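Local coordinates for EST1E (Clostridium proteoclasticum, PDB 2WTM), which probably hydrolyses ester bonds of feruloylated and other substrates, as a promiscuous feruloyl esterase of the alpha/beta-hydrolase fold, at residues 4-13 with 84-92; 130-138 with 200-211. One frame throughout, in Å; residues are numbered along the deposited sequence. Where two conformers were deposited one is given.

Contact 1: 4-13 with 84-92; sequences MYIDCDGIKL and TNILAVVDY
I6 and L13 press their branched ends against one flank of helix 79-93, where the N-terminal beta hairpin of an alpha/beta-hydrolase sheet meets a helix that covers that sheet. The hairpin, strands 3-8 and 11-18 joined by a type II' turn from C8 to I11, is an instructive case of an edge packed firmly inside and loosely outside. Strand 4-8 and helix 84-92 run at 121° to each other, with their axes 8.5 Å apart at the closest.

The tight part is largely apolar, with a tyrosine ring and an asparagine amide taking part. Chi1 of I6 (-67°) puts CG1 beside the backbone N and over one face of the Y92 ring, offset toward its rim; the extended chi2 carries CD1 on to an off-centre CH-pi contact, 3.8 Å from CD2 of Y92, and to CG2 of V89. L13 lays its two methyls along N85, CD2 lying 3.8 Å from the amide carbon CG. The amide has a second partner: its OD1 accepts from the backbone N of Y65. The backbones come closest at C8 and A88, whose CA atoms are 6.1 Å apart.

Outward the contact thins. D7 turns from the helix and pairs with K12, NZ to OD1 at 2.7 Å, and D9 at the turn forms a salt bridge with K81 of the second subunit. M4, partly exposed, brings its sulfur obliquely to the Y92 ring, a Met-aromatic contact with SD 3.2 Å from OH. Back on the packed side, SG of C8 accepts a weak hydrogen bond from ND2 of N85, 3.6 Å long and bent to 145°.

Contact 2: 130-138 with 200-211; sequences PLSPAAMIP and DEAVPYEASVAF
M136 and A135 meet A207 and F211 in the apolar half of a contact that joins the loop after strand 125-131 to the start of helix 205-214. Such loops at the C-terminal ends of the parallel strands carry the active-site residues of alpha/beta hydrolases, and D200 here has the geometry of the acid in a probable S108-H228-D200 triad.

Among the apolar contacts, chi1 of the methionine (-57°) puts CG against the A207 methyl, and the bend at chi2 (-63°) turns SD back toward it. The distance of 3.4 Å from CG of M136 to CB of A207 is tighter than usual for two carbons. SD then reaches CE2 of F211 at 3.9 Å, an oblique Met-aromatic contact, and the A135 methyl meets the same ring atom. Nearer the acid, V203 spreads its two methyls: CG1 lies 3.9 Å from CB of A134, while CG2 comes up to the carbonyl O of S132.

The polar link across the contact runs through water. One water accepts from OG of S132 and donates to OD2 of D200, each at 2.7 Å. Another donates to the carbonyl O of P133 and also bonds OG of S208, which is itself paired with ND1 of H196; S132 OG likewise bonds OH of Y230.

Within 200-211, OD1 of D200 takes two backbone donors. N of A202, nearly along the C-O axis, closes an Asx turn; N of V203, one residue further and 2.9 Å away from above the carboxylate plane, extends it to an Asx motif. Together with the bonds at OD2, from the water and from ND1 of H228, they should restrict the carboxylate's rotation. The chemistry is consistent with an acid whose one oxygen is spent on holding its own turn, the other being presented to the histidine.

How the contacts relate
Both contacts reach the same eight-stranded sheet, but on opposite sides of the chain's centre: their centres stand 27 Å apart and their nearest atoms about 11 Å, without touching. The hairpin 4-13 includes the outermost strand at one end of the sheet, whereas 130-138 begins on the last residues of strand 125-131, toward the other end. Their surroundings differ. Contact 2 holds D200 of the probable triad and adjoins the probable nucleophile elbow round S108, which the side chain of A134 touches; contact 1 borders the second subunit. The side chain of V203 is about 5 Å from a phosphate ion and that of M4 about 5 Å from a glycerol, both probably from the crystallisation liquor.

Contact 1: 4-13 with 84-92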
# COMPACT_ATOMS: atom_id res chain seq x y z
N MET A 4 5.43 10.87 -22.35
CA MET A 4 4.94 11.92 -21.51
C MET A 4 5.31 11.53 -20.07
O MET A 4 5.75 10.40 -19.90
CB MET A 4 3.43 11.99 -21.58
CG MET A 4 2.78 10.81 -20.80
SD MET A 4 1.01 10.60 -20.94
CE MET A 4 1.00 10.34 -22.70
N TYR A 5 5.24 12.49 -19.15
CA TYR A 5 5.34 12.21 -17.72
C TYR A 5 3.97 12.39 -17.07
O TYR A 5 3.30 13.44 -17.26
CB TYR A 5 6.41 13.09 -17.06
CG TYR A 5 7.81 12.55 -17.25
CD1 TYR A 5 8.22 11.41 -16.55
CD2 TYR A 5 8.73 13.12 -18.16
CE1 TYR A 5 9.47 10.87 -16.71
CE2 TYR A 5 9.98 12.58 -18.34
CZ TYR A 5 10.38 11.44 -17.60
OH TYR A 5 11.61 10.87 -17.75
N ILE A 6 3.56 11.40 -16.28
CA ILE A 6 2.38 11.47 -15.45
C ILE A 6 2.83 11.73 -14.02
O ILE A 6 3.57 10.93 -13.47
CB ILE A 6 1.59 10.16 -15.56
CG1 ILE A 6 1.02 9.99 -16.97
CG2 ILE A 6 0.37 10.16 -14.64
CD1 ILE A 6 0.45 8.66 -17.23
N ASP A 7 2.40 12.84 -13.44
CA ASP A 7 2.81 13.17 -12.09
C ASP A 7 2.10 12.26 -11.12
O ASP A 7 0.91 12.01 -11.26
CB ASP A 7 2.47 14.59 -11.71
CG ASP A 7 3.35 15.61 -12.40
OD1 ASP A 7 4.59 15.50 -12.33
OD2 ASP A 7 2.77 16.55 -12.99
N CYS A 8 2.83 11.82 -10.12
CA CYS A 8 2.26 11.07 -9.00
C CYS A 8 2.85 11.67 -7.76
O CYS A 8 3.91 11.27 -7.33
CB CYS A 8 2.61 9.57 -9.19
SG CYS A 8 1.88 8.49 -7.84
N ASP A 9 2.20 12.72 -7.23
CA ASP A 9 2.71 13.53 -6.15
C ASP A 9 4.14 13.86 -6.47
O ASP A 9 4.38 14.45 -7.56
CB ASP A 9 2.57 12.86 -4.79
CG ASP A 9 1.14 12.66 -4.39
OD1 ASP A 9 0.24 13.31 -4.90
OD2 ASP A 9 0.91 11.76 -3.58
N GLY A 10 5.10 13.56 -5.64
CA GLY A 10 6.49 14.00 -6.01
C GLY A 10 7.24 13.23 -7.10
O GLY A 10 8.41 13.53 -7.39
N ILE A 11 6.59 12.27 -7.74
CA ILE A 11 7.30 11.31 -8.58
C ILE A 11 6.74 11.42 -10.00
O ILE A 11 5.56 11.18 -10.23
CB ILE A 11 7.06 9.90 -8.00
CG1 ILE A 11 7.71 9.76 -6.62
CG2 ILE A 11 7.44 8.77 -8.92
CD1 ILE A 11 9.22 9.72 -6.63
N LYS A 12 7.60 11.69 -10.96
CA LYS A 12 7.20 11.66 -12.33
C LYS A 12 7.31 10.23 -12.91
O LYS A 12 8.36 9.61 -12.89
CB LYS A 12 8.14 12.58 -13.12
CG LYS A 12 7.92 14.04 -12.78
CD LYS A 12 8.60 15.03 -13.81
CE LYS A 12 8.11 16.47 -13.64
NZ LYS A 12 6.60 16.67 -13.71
N LEU A 13 6.21 9.77 -13.51
CA LEU A 13 6.14 8.46 -14.17
C LEU A 13 6.22 8.62 -15.70
O LEU A 13 5.38 9.26 -16.33
CB LEU A 13 4.80 7.75 -13.77
CG LEU A 13 4.57 7.61 -12.26
CD1 LEU A 13 3.18 7.14 -12.15
CD2 LEU A 13 5.58 6.70 -11.70
N THR A 84 0.01 2.69 -6.07
CA THR A 84 -0.20 4.19 -6.11
C THR A 84 -0.02 4.73 -7.52
O THR A 84 -0.82 5.48 -8.04
CB THR A 84 0.60 4.88 -5.01
OG1 THR A 84 0.12 4.39 -3.72
CG2 THR A 84 0.45 6.36 -5.08
N ASN A 85 1.12 4.31 -8.09
CA ASN A 85 1.49 4.72 -9.45
C ASN A 85 0.40 4.33 -10.45
O ASN A 85 -0.04 5.12 -11.31
CB ASN A 85 2.85 4.14 -9.89
CG ASN A 85 4.03 4.54 -9.04
OD1 ASN A 85 5.06 3.92 -9.16
ND2 ASN A 85 3.94 5.64 -8.33
N ILE A 86 -0.03 3.11 -10.38
CA ILE A 86 -1.06 2.63 -11.32
C ILE A 86 -2.38 3.34 -11.15
O ILE A 86 -3.02 3.68 -12.14
CB ILE A 86 -1.22 1.11 -11.23
CG1 ILE A 86 0.05 0.39 -11.61
CG2 ILE A 86 -2.43 0.60 -12.06
CD1 ILE A 86 0.16 -1.11 -11.24
N LEU A 87 -2.82 3.62 -9.92
CA LEU A 87 -4.03 4.45 -9.70
C LEU A 87 -3.85 5.80 -10.38
O LEU A 87 -4.78 6.33 -10.95
CB LEU A 87 -4.29 4.60 -8.18
CG LEU A 87 -4.74 3.36 -7.49
CD1 LEU A 87 -4.98 3.67 -6.00
CD2 LEU A 87 -5.80 2.55 -8.09
N ALA A 88 -2.63 6.36 -10.33
CA ALA A 88 -2.36 7.65 -11.00
C ALA A 88 -2.49 7.53 -12.50
O ALA A 88 -2.98 8.45 -13.18
CB ALA A 88 -1.04 8.14 -10.62
N VAL A 89 -2.04 6.41 -13.03
CA VAL A 89 -2.08 6.25 -14.48
C VAL A 89 -3.56 6.03 -14.86
O VAL A 89 -4.01 6.53 -15.93
CB VAL A 89 -1.19 5.05 -14.90
CG1 VAL A 89 -1.45 4.64 -16.35
CG2 VAL A 89 0.27 5.31 -14.66
N VAL A 90 -4.31 5.21 -14.13
CA VAL A 90 -5.76 5.07 -14.40
C VAL A 90 -6.50 6.43 -14.31
O VAL A 90 -7.27 6.79 -15.18
CB VAL A 90 -6.38 4.11 -13.43
CG1 VAL A 90 -7.98 4.10 -13.56
CG2 VAL A 90 -5.88 2.71 -13.58
N ASP A 91 -6.13 7.25 -13.36
CA ASP A 91 -6.80 8.57 -13.20
C ASP A 91 -6.49 9.47 -14.39
O ASP A 91 -7.35 10.29 -14.79
CB ASP A 91 -6.46 9.22 -11.83
CG ASP A 91 -7.16 8.49 -10.67
OD1 ASP A 91 -8.09 7.71 -10.95
OD2 ASP A 91 -6.70 8.75 -9.53
N TYR A 92 -5.29 9.35 -14.92
CA TYR A 92 -4.87 10.12 -16.11
C TYR A 92 -5.68 9.63 -17.30
O TYR A 92 -6.24 10.43 -18.09
CB TYR A 92 -3.37 9.94 -16.36
CG TYR A 92 -2.92 10.52 -17.68
CD1 TYR A 92 -2.68 11.85 -17.76
CD2 TYR A 92 -2.81 9.75 -18.78
CE1 TYR A 92 -2.29 12.42 -19.02
CE2 TYR A 92 -2.43 10.28 -20.01
CZ TYR A 92 -2.20 11.59 -20.10
OH TYR A 92 -1.82 12.11 -21.34

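Contact 2: 130-138 with 200-211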
# COMPACT_ATOMS: atom_id res chain seq x y z
N PRO A 130 -2.94 -10.79 -17.09
CA PRO A 130 -1.67 -11.01 -16.40
C PRO A 130 -0.80 -11.97 -17.19
O PRO A 130 -1.14 -13.13 -17.32
CB PRO A 130 -2.13 -11.56 -15.04
CG PRO A 130 -3.58 -11.31 -14.99
CD PRO A 130 -4.02 -11.50 -16.42
N LEU A 131 0.37 -11.50 -17.59
CA LEU A 131 1.34 -12.26 -18.37
C LEU A 131 2.41 -12.84 -17.41
O LEU A 131 3.08 -12.05 -16.75
CB LEU A 131 1.95 -11.37 -19.43
CG LEU A 131 1.01 -10.77 -20.43
CD1 LEU A 131 1.64 -9.65 -21.26
CD2 LEU A 131 0.32 -11.80 -21.31
N SER A 132 2.43 -14.20 -17.21
CA SER A 132 3.33 -14.85 -16.26
C SER A 132 3.40 -14.09 -14.95
O SER A 132 4.48 -13.70 -14.48
CB SER A 132 4.72 -14.97 -16.92
OG SER A 132 4.57 -15.70 -18.19
N PRO A 133 2.21 -13.88 -14.35
CA PRO A 133 2.18 -13.00 -13.18
C PRO A 133 2.93 -13.54 -12.00
O PRO A 133 2.85 -14.75 -11.73
CB PRO A 133 0.70 -12.90 -12.89
CG PRO A 133 0.11 -14.15 -13.42
CD PRO A 133 0.86 -14.42 -14.64
N ALA A 134 3.72 -12.72 -11.35
CA ALA A 134 4.44 -13.13 -10.14
C ALA A 134 3.52 -13.11 -8.94
O ALA A 134 3.85 -12.48 -7.91
CB ALA A 134 5.66 -12.21 -9.91
N ALA A 135 2.39 -13.81 -9.03
CA ALA A 135 1.31 -13.69 -8.06
C ALA A 135 1.63 -14.34 -6.71
O ALA A 135 0.92 -14.10 -5.71
CB ALA A 135 0.07 -14.31 -8.60
N MET A 136 2.67 -15.16 -6.67
CA MET A 136 3.09 -15.78 -5.38
C MET A 136 4.04 -14.87 -4.58
O MET A 136 4.42 -15.25 -3.45
CB MET A 136 3.73 -17.17 -5.59
CG MET A 136 2.88 -18.17 -6.31
SD MET A 136 1.45 -18.52 -5.35
CE MET A 136 2.23 -19.21 -3.91
N ILE A 137 4.45 -13.69 -5.08
CA ILE A 137 5.42 -12.88 -4.31
C ILE A 137 4.96 -12.71 -2.85
O ILE A 137 5.77 -12.86 -1.96
CB ILE A 137 5.77 -11.56 -5.03
CG1 ILE A 137 6.82 -11.88 -6.12
CG2 ILE A 137 6.28 -10.54 -4.02
CD1 ILE A 137 7.14 -10.73 -6.98
N PRO A 138 3.69 -12.30 -2.60
CA PRO A 138 3.31 -12.05 -1.15
C PRO A 138 3.36 -13.30 -0.32
O PRO A 138 3.93 -13.22 0.80
CB PRO A 138 1.93 -11.39 -1.24
CG PRO A 138 1.97 -10.76 -2.68
CD PRO A 138 2.67 -11.78 -3.54
N ASP A 200 8.86 -21.79 -17.17
CA ASP A 200 9.21 -20.50 -16.58
C ASP A 200 10.12 -20.75 -15.39
O ASP A 200 9.75 -21.41 -14.45
CB ASP A 200 7.92 -19.74 -16.18
CG ASP A 200 8.16 -18.29 -15.75
OD1 ASP A 200 9.11 -17.99 -15.03
OD2 ASP A 200 7.34 -17.45 -16.16
N GLU A 201 11.32 -20.23 -15.51
CA GLU A 201 12.39 -20.42 -14.54
C GLU A 201 12.30 -19.44 -13.37
O GLU A 201 13.14 -19.48 -12.47
CB GLU A 201 13.74 -20.17 -15.28
CG GLU A 201 14.09 -18.67 -15.81
CD GLU A 201 13.39 -18.21 -17.11
OE1 GLU A 201 12.39 -18.81 -17.53
OE2 GLU A 201 13.82 -17.17 -17.67
N ALA A 202 11.38 -18.49 -13.46
CA ALA A 202 11.40 -17.34 -12.55
C ALA A 202 10.23 -17.38 -11.62
O ALA A 202 10.38 -17.07 -10.44
CB ALA A 202 11.41 -16.05 -13.35
N VAL A 203 9.06 -17.68 -12.16
CA VAL A 203 7.82 -17.78 -11.36
C VAL A 203 7.06 -19.01 -11.78
O VAL A 203 6.87 -19.27 -12.99
CB VAL A 203 7.00 -16.39 -11.47
CG1 VAL A 203 7.91 -15.22 -11.12
CG2 VAL A 203 6.46 -16.16 -12.83
N PRO A 204 6.61 -19.81 -10.80
CA PRO A 204 6.08 -21.12 -11.09
C PRO A 204 4.79 -21.12 -11.87
O PRO A 204 3.82 -20.47 -11.47
CB PRO A 204 5.84 -21.70 -9.67
CG PRO A 204 5.61 -20.53 -8.84
CD PRO A 204 6.61 -19.55 -9.34
N TYR A 205 4.81 -21.83 -13.01
CA TYR A 205 3.63 -22.06 -13.85
C TYR A 205 2.38 -22.49 -13.08
O TYR A 205 1.28 -22.02 -13.37
CB TYR A 205 3.97 -23.11 -14.94
CG TYR A 205 2.80 -23.63 -15.75
CD1 TYR A 205 2.19 -22.82 -16.71
CD2 TYR A 205 2.31 -24.93 -15.59
CE1 TYR A 205 1.14 -23.26 -17.40
CE2 TYR A 205 1.23 -25.39 -16.29
CZ TYR A 205 0.65 -24.58 -17.20
OH TYR A 205 -0.43 -25.05 -17.90
N GLU A 206 2.53 -23.40 -12.11
CA GLU A 206 1.40 -24.02 -11.45
C GLU A 206 0.62 -23.01 -10.62
O GLU A 206 -0.59 -23.18 -10.37
CB GLU A 206 1.84 -25.23 -10.60
CG GLU A 206 0.69 -25.97 -9.87
CD GLU A 206 -0.35 -26.55 -10.83
OE1 GLU A 206 -0.04 -26.71 -12.02
OE2 GLU A 206 -1.49 -26.88 -10.38
N ALA A 207 1.27 -21.94 -10.18
CA ALA A 207 0.50 -20.92 -9.48
C ALA A 207 -0.51 -20.24 -10.39
O ALA A 207 -1.63 -19.93 -10.01
CB ALA A 207 1.42 -19.91 -8.80
N SER A 208 -0.14 -20.06 -11.64
CA SER A 208 -1.09 -19.52 -12.59
C SER A 208 -2.22 -20.47 -12.94
O SER A 208 -3.34 -20.07 -13.19
CB SER A 208 -0.40 -19.12 -13.89
OG SER A 208 0.28 -17.88 -13.78
N VAL A 209 -1.91 -21.77 -13.02
CA VAL A 209 -2.98 -22.76 -13.09
C VAL A 209 -3.95 -22.59 -11.93
O VAL A 209 -5.16 -22.53 -12.15
CB VAL A 209 -2.43 -24.23 -13.12
CG1 VAL A 209 -3.57 -25.24 -13.16
CG2 VAL A 209 -1.45 -24.40 -14.30
N ALA A 210 -3.44 -22.47 -10.69
CA ALA A 210 -4.29 -22.33 -9.53
C ALA A 210 -5.11 -21.04 -9.55
O ALA A 210 -6.35 -21.04 -9.36
CB ALA A 210 -3.43 -22.38 -8.27
N PHE A 211 -4.44 -19.89 -9.78
CA PHE A 211 -5.18 -18.64 -9.83
C PHE A 211 -6.23 -18.63 -10.96
O PHE A 211 -7.32 -18.12 -10.79
CB PHE A 211 -4.26 -17.38 -9.87
CG PHE A 211 -3.61 -17.10 -8.55
CD1 PHE A 211 -4.38 -16.74 -7.47
CD2 PHE A 211 -2.23 -17.20 -8.41
CE1 PHE A 211 -3.74 -16.46 -6.22
CE2 PHE A 211 -1.59 -16.97 -7.19
CZ PHE A 211 -2.35 -16.60 -6.10
O HOH W 1 6.42 -17.60 -18.74
O HOH W 2 1.34 -16.98 -11.27
O HOH W 3 3.91 -17.72 -10.40